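Local atomic coordinates of autoinducer 2 sensor kinase/phosphatase LuxQ (Vibrio cholerae, PDB entry 3C38), a protein that senses the quorum-sensing signal AI-2 bound to LuxP through this periplasmic domain, switching between histidine kinase and phosphatase activity in a phosphorelay to LuxU and LuxO. Residues A38-H43 and G120-V125; R114-S119 and Y154-I159. All coordinates share one frame; numbering follows the deposited sequence. Where two conformers were deposited one is given.

Contact 1: A38-H43 and G120-V125; sequences AALRIH and GNWHLV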
loop_
_atom_site.group_PDB
_atom_site.type_symbol
_atom_site.label_atom_id
_atom_site.label_comp_id
_atom_site.label_asym_id
_atom_site.label_seq_id
_atom_site.Cartn_x
_atom_site.Cartn_y
_atom_site.Cartn_z
ATOM N N ALA A 38 -6.929 3.084 -6.060
ATOM C CA ALA A 38 -8.351 3.290 -6.303
ATOM C C ALA A 38 -9.128 2.003 -5.987
ATOM O O ALA A 38 -10.169 2.039 -5.324
ATOM C CB ALA A 38 -8.579 3.697 -7.763
ATOM N N ALA A 39 -8.625 0.868 -6.454
ATOM C CA ALA A 39 -9.296 -0.401 -6.192
ATOM C C ALA A 39 -9.450 -0.638 -4.686
ATOM O O ALA A 39 -10.512 -1.047 -4.219
ATOM C CB ALA A 39 -8.512 -1.561 -6.828
ATOM N N LEU A 40 -8.389 -0.387 -3.925
ATOM C CA LEU A 40 -8.443 -0.596 -2.485
ATOM C C LEU A 40 -9.366 0.392 -1.794
ATOM O O LEU A 40 -10.063 0.034 -0.850
ATOM C CB LEU A 40 -7.042 -0.510 -1.882
ATOM C CG LEU A 40 -6.198 -1.755 -2.152
ATOM C CD1 LEU A 40 -4.835 -1.570 -1.564
ATOM C CD2 LEU A 40 -6.866 -2.981 -1.544
ATOM N N ARG A 41 -9.364 1.632 -2.266
ATOM C CA ARG A 41 -10.217 2.665 -1.696
ATOM C C ARG A 41 -11.689 2.292 -1.888
ATOM O O ARG A 41 -12.487 2.317 -0.934
ATOM C CB ARG A 41 -9.926 4.013 -2.367
ATOM C CG ARG A 41 -10.998 5.075 -2.113
ATOM C CD ARG A 41 -10.574 6.443 -2.630
ATOM N NE ARG A 41 -10.265 6.449 -4.059
ATOM C CZ ARG A 41 -11.128 6.136 -5.026
ATOM N NH1 ARG A 41 -12.372 5.779 -4.732
ATOM N NH2 ARG A 41 -10.743 6.193 -6.296
ATOM N N ILE A 42 -12.034 1.944 -3.127
ATOM C CA ILE A 42 -13.394 1.561 -3.482
ATOM C C ILE A 42 -13.906 0.417 -2.609
ATOM O O ILE A 42 -14.979 0.515 -2.015
ATOM C CB ILE A 42 -13.478 1.150 -4.969
ATOM C CG1 ILE A 42 -13.260 2.384 -5.848
ATOM C CG2 ILE A 42 -14.821 0.498 -5.267
ATOM C CD1 ILE A 42 -13.161 2.069 -7.340
ATOM N N HIS A 43 -13.146 -0.667 -2.528
ATOM C CA HIS A 43 -13.558 -1.789 -1.701
ATOM C C HIS A 43 -13.628 -1.393 -0.229
ATOM O O HIS A 43 -14.546 -1.792 0.479
ATOM C CB HIS A 43 -12.615 -2.974 -1.894
ATOM C CG HIS A 43 -12.689 -3.569 -3.266
ATOM N ND1 HIS A 43 -13.886 -3.875 -3.877
ATOM C CD2 HIS A 43 -11.716 -3.896 -4.153
ATOM C CE1 HIS A 43 -13.649 -4.364 -5.082
ATOM N NE2 HIS A 43 -12.344 -4.388 -5.273
ATOM N N GLY A 120 -10.651 9.354 3.881
ATOM C CA GLY A 120 -10.730 9.566 2.446
ATOM C C GLY A 120 -9.444 9.918 1.725
ATOM O O GLY A 120 -9.476 10.263 0.541
ATOM N N ASN A 121 -8.313 9.841 2.426
ATOM C CA ASN A 121 -7.015 10.141 1.820
ATOM C C ASN A 121 -5.954 9.121 2.205
ATOM O O ASN A 121 -5.841 8.729 3.365
ATOM C CB ASN A 121 -6.522 11.535 2.215
ATOM C CG ASN A 121 -7.265 12.648 1.496
ATOM O OD1 ASN A 121 -6.656 13.624 1.056
ATOM N ND2 ASN A 121 -8.584 12.516 1.382
ATOM N N TRP A 122 -5.189 8.691 1.214
ATOM C CA TRP A 122 -4.116 7.735 1.434
ATOM C C TRP A 122 -2.979 8.472 2.133
ATOM O O TRP A 122 -2.731 9.646 1.851
ATOM C CB TRP A 122 -3.627 7.177 0.098
ATOM C CG TRP A 122 -4.515 6.124 -0.474
ATOM C CD1 TRP A 122 -5.427 6.269 -1.476
ATOM C CD2 TRP A 122 -4.586 4.757 -0.055
ATOM N NE1 TRP A 122 -6.068 5.071 -1.707
ATOM C CE2 TRP A 122 -5.570 4.126 -0.847
ATOM C CE3 TRP A 122 -3.915 4.003 0.920
ATOM C CZ2 TRP A 122 -5.899 2.772 -0.701
ATOM C CZ3 TRP A 122 -4.237 2.662 1.068
ATOM C CH2 TRP A 122 -5.226 2.058 0.260
ATOM N N HIS A 123 -2.302 7.788 3.050
ATOM C CA HIS A 123 -1.191 8.381 3.782
ATOM C C HIS A 123 0.046 7.506 3.648
ATOM O O HIS A 123 -0.005 6.303 3.917
ATOM C CB HIS A 123 -1.529 8.511 5.270
ATOM C CG HIS A 123 -2.526 9.582 5.578
ATOM N ND1 HIS A 123 -2.164 10.891 5.822
ATOM C CD2 HIS A 123 -3.875 9.541 5.673
ATOM C CE1 HIS A 123 -3.248 11.607 6.057
ATOM N NE2 HIS A 123 -4.300 10.812 5.973
ATOM N N LEU A 124 1.153 8.115 3.227
ATOM C CA LEU A 124 2.415 7.407 3.095
ATOM C C LEU A 124 3.085 7.540 4.453
ATOM O O LEU A 124 3.493 8.630 4.848
ATOM C CB LEU A 124 3.277 8.045 2.004
ATOM C CG LEU A 124 4.711 7.515 1.903
ATOM C CD1 LEU A 124 4.687 6.003 1.701
ATOM C CD2 LEU A 124 5.436 8.212 0.751
ATOM N N VAL A 125 3.164 6.434 5.179
ATOM C CA VAL A 125 3.762 6.428 6.505
ATOM C C VAL A 125 4.799 5.310 6.613
ATOM O O VAL A 125 4.792 4.368 5.826
ATOM C CB VAL A 125 2.699 6.228 7.571
ATOM C CG1 VAL A 125 1.634 7.302 7.437
ATOM C CG2 VAL A 125 2.090 4.854 7.429
HETATM O O HOH W 1 -7.629 6.457 -4.183
#
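L40 and R41 of helix 22-47 meet W122 of segment 120-125 across a backbone separation of 8.1 Å, measured between the nearest CA atoms, those of R41 and G120, so side chains must bridge the gap. W122 does most of this. Its indole meets the helix edge-on: CZ2 comes to 3.7 Å from L40 CB, and the backbone N of R41 also lies near the ring plane, 4.0 Å from CZ2. L40 turns its CG beside its own backbone N (chi1 -76°), which sets CD1 4.1 Å from W122 CH2, and the two side chains cross at about a right angle. This is the helix-on-sheet packing of a Cache-like periplasmic sensor domain, in which this part of helix 22-47 packs on the five-stranded antiparallel sheet; V157 and I159 of the central strand 153-160 pack on W122 and L40, respectively. A water in the indole plane accepts a weak hydrogen bond from W122 NE1 at 3.2 Å and a shorter one, 2.6 Å, from R41 NE; NE1 also has a weak bond to L37 O. A bend at chi3 (58°) folds the R41 chain back, and A38 O lies over the centre of one guanidinium face, 4.2 Å from R41 CZ.

Contact 2: R114-S119 and Y154-I159; sequences RRVAIS and YLYVGI
V116 and Y156 meet where the chain leaving helix 106-115 passes over the central strand 153-160 of the antiparallel Cache-like sheet. V116, the first residue to depart from helical angles, is the centre of an inverse gamma turn. Its CB approaches the edge of the Y156 ring, near the ring plane, 4.1 Å from CE2. Further along the loop S119 OG lies 3.6 Å from Y154 CE1, set obliquely to that ring. Y154 and Y156, two residues apart on the strand, thus both extend their rings toward the loop. Beyond these touches lie waters: one is hydrogen-bonded to Y156 OH at 3.1 Å, though its approach to V116 O is too short to be trusted as a bond. Outside partners fix the rings, Y156 stacking on F85 of strand 83-88 and Y154 forming a cation-pi pair with R140 of strand 134-143. R140 also gives S119 OG a weak hydrogen bond, so one arginine serves both sides of the outer pair. S119 holds OG beside its own backbone N (chi1 -60°), where a second water, lying in the plane of the Y154 ring, is hydrogen-bonded at 3.0 Å to S119 OG and at 3.0 Å to Y154 OH.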
loop_
_atom_site.group_PDB
_atom_site.type_symbol
_atom_site.label_atom_id
_atom_site.label_comp_id
_atom_site.label_asym_id
_atom_site.label_seq_id
_atom_site.Cartn_x
_atom_site.Cartn_y
_atom_site.Cartn_z
ATOM N N ARG A 114 -2.981 7.807 14.944
ATOM C CA ARG A 114 -2.821 9.253 14.967
ATOM C C ARG A 114 -2.289 9.782 13.648
ATOM O O ARG A 114 -2.800 10.763 13.108
ATOM C CB ARG A 114 -1.853 9.643 16.084
ATOM C CG ARG A 114 -2.368 9.374 17.479
ATOM C CD ARG A 114 -3.482 10.342 17.835
ATOM N NE ARG A 114 -4.005 10.090 19.173
ATOM C CZ ARG A 114 -4.387 11.052 20.004
ATOM N NH1 ARG A 114 -4.300 12.322 19.627
ATOM N NH2 ARG A 114 -4.840 10.744 21.211
ATOM N N ARG A 115 -1.255 9.118 13.136
ATOM C CA ARG A 115 -0.613 9.505 11.883
ATOM C C ARG A 115 -1.602 9.732 10.748
ATOM O O ARG A 115 -1.528 10.733 10.039
ATOM C CB ARG A 115 0.405 8.440 11.467
ATOM C CG ARG A 115 1.522 8.229 12.478
ATOM C CD ARG A 115 2.597 7.322 11.918
ATOM N NE ARG A 115 3.785 7.292 12.762
ATOM C CZ ARG A 115 4.914 6.684 12.425
ATOM N NH1 ARG A 115 4.995 6.059 11.264
ATOM N NH2 ARG A 115 5.963 6.714 13.233
ATOM N N VAL A 116 -2.522 8.794 10.571
ATOM C CA VAL A 116 -3.523 8.903 9.521
ATOM C C VAL A 116 -4.753 9.578 10.134
ATOM O O VAL A 116 -5.779 8.946 10.357
ATOM C CB VAL A 116 -3.884 7.504 8.973
ATOM C CG1 VAL A 116 -4.899 7.623 7.863
ATOM C CG2 VAL A 116 -2.636 6.815 8.462
ATOM N N ALA A 117 -4.621 10.874 10.401
ATOM C CA ALA A 117 -5.665 11.679 11.026
ATOM C C ALA A 117 -6.984 11.759 10.283
ATOM O O ALA A 117 -8.031 11.435 10.840
ATOM C CB ALA A 117 -5.144 13.086 11.278
ATOM N N ILE A 118 -6.939 12.188 9.026
ATOM C CA ILE A 118 -8.153 12.339 8.230
ATOM C C ILE A 118 -8.588 11.131 7.395
ATOM O O ILE A 118 -7.793 10.233 7.109
ATOM C CB ILE A 118 -8.011 13.533 7.300
ATOM C CG1 ILE A 118 -6.932 13.239 6.253
ATOM C CG2 ILE A 118 -7.635 14.763 8.119
ATOM C CD1 ILE A 118 -6.769 14.320 5.210
ATOM N N SER A 119 -9.860 11.131 6.997
ATOM C CA SER A 119 -10.437 10.046 6.201
ATOM C C SER A 119 -10.457 10.380 4.707
ATOM O O SER A 119 -10.299 11.543 4.315
ATOM C CB SER A 119 -11.883 9.755 6.658
ATOM O OG SER A 119 -11.953 9.367 8.020
ATOM N N TYR A 154 -13.365 3.030 13.085
ATOM C CA TYR A 154 -12.706 3.323 11.828
ATOM C C TYR A 154 -11.991 2.082 11.326
ATOM O O TYR A 154 -11.414 1.314 12.109
ATOM C CB TYR A 154 -11.705 4.460 12.018
ATOM C CG TYR A 154 -12.345 5.825 12.075
ATOM C CD1 TYR A 154 -12.731 6.479 10.906
ATOM C CD2 TYR A 154 -12.588 6.459 13.296
ATOM C CE1 TYR A 154 -13.339 7.732 10.944
ATOM C CE2 TYR A 154 -13.204 7.717 13.347
ATOM C CZ TYR A 154 -13.576 8.342 12.162
ATOM O OH TYR A 154 -14.178 9.577 12.188
ATOM N N LEU A 155 -12.066 1.870 10.016
ATOM C CA LEU A 155 -11.403 0.740 9.391
ATOM C C LEU A 155 -10.167 1.293 8.692
ATOM O O LEU A 155 -10.242 2.234 7.885
ATOM C CB LEU A 155 -12.317 0.044 8.373
ATOM C CG LEU A 155 -11.658 -1.097 7.583
ATOM C CD1 LEU A 155 -11.114 -2.132 8.539
ATOM C CD2 LEU A 155 -12.665 -1.731 6.630
ATOM N N TYR A 156 -9.023 0.723 9.041
ATOM C CA TYR A 156 -7.761 1.133 8.454
ATOM C C TYR A 156 -7.272 -0.004 7.573
ATOM O O TYR A 156 -7.307 -1.169 7.975
ATOM C CB TYR A 156 -6.717 1.401 9.550
ATOM C CG TYR A 156 -6.933 2.648 10.387
ATOM C CD1 TYR A 156 -7.923 2.705 11.370
ATOM C CD2 TYR A 156 -6.123 3.764 10.208
ATOM C CE1 TYR A 156 -8.087 3.862 12.159
ATOM C CE2 TYR A 156 -6.282 4.909 10.977
ATOM C CZ TYR A 156 -7.258 4.953 11.945
ATOM O OH TYR A 156 -7.389 6.105 12.680
ATOM N N VAL A 157 -6.838 0.334 6.366
ATOM C CA VAL A 157 -6.296 -0.658 5.447
ATOM C C VAL A 157 -4.933 -0.147 5.019
ATOM O O VAL A 157 -4.726 1.065 4.857
ATOM C CB VAL A 157 -7.179 -0.846 4.173
ATOM C CG1 VAL A 157 -8.597 -1.245 4.578
ATOM C CG2 VAL A 157 -7.189 0.421 3.338
ATOM N N GLY A 158 -3.994 -1.064 4.844
ATOM C CA GLY A 158 -2.671 -0.646 4.431
ATOM C C GLY A 158 -2.050 -1.562 3.398
ATOM O O GLY A 158 -2.417 -2.741 3.302
ATOM N N ILE A 159 -1.130 -0.993 2.620
ATOM C CA ILE A 159 -0.369 -1.708 1.602
ATOM C C ILE A 159 1.088 -1.554 2.000
ATOM O O ILE A 159 1.581 -0.431 2.098
ATOM C CB ILE A 159 -0.489 -1.069 0.215
ATOM C CG1 ILE A 159 -1.930 -1.087 -0.264
ATOM C CG2 ILE A 159 0.348 -1.838 -0.778
ATOM C CD1 ILE A 159 -2.119 -0.258 -1.534
HETATM O O HOH W 2 -6.947 9.209 12.446
HETATM O O HOH W 3 -14.419 10.544 9.352
#

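Both contacts reach the five-stranded sheet, and their segments alternate along the chain: the loop that carries V116 and S119 in contact 2 runs straight on to W122 of contact 1. Contact 1 is the more buried and mainly apolar, joining helix 22-47 to the segment 120-125 through one indole, with a water at its polar margin. Contact 2 is only partly buried and lies farther from the centre of the chain; it sets the loop on strand 153-160 through two tyrosines, and water mediates more of its chemistry. The centres are 9 Å apart and the two sets of side chains touch, W122 CH2 lying 4.0 Å from V157 CG2.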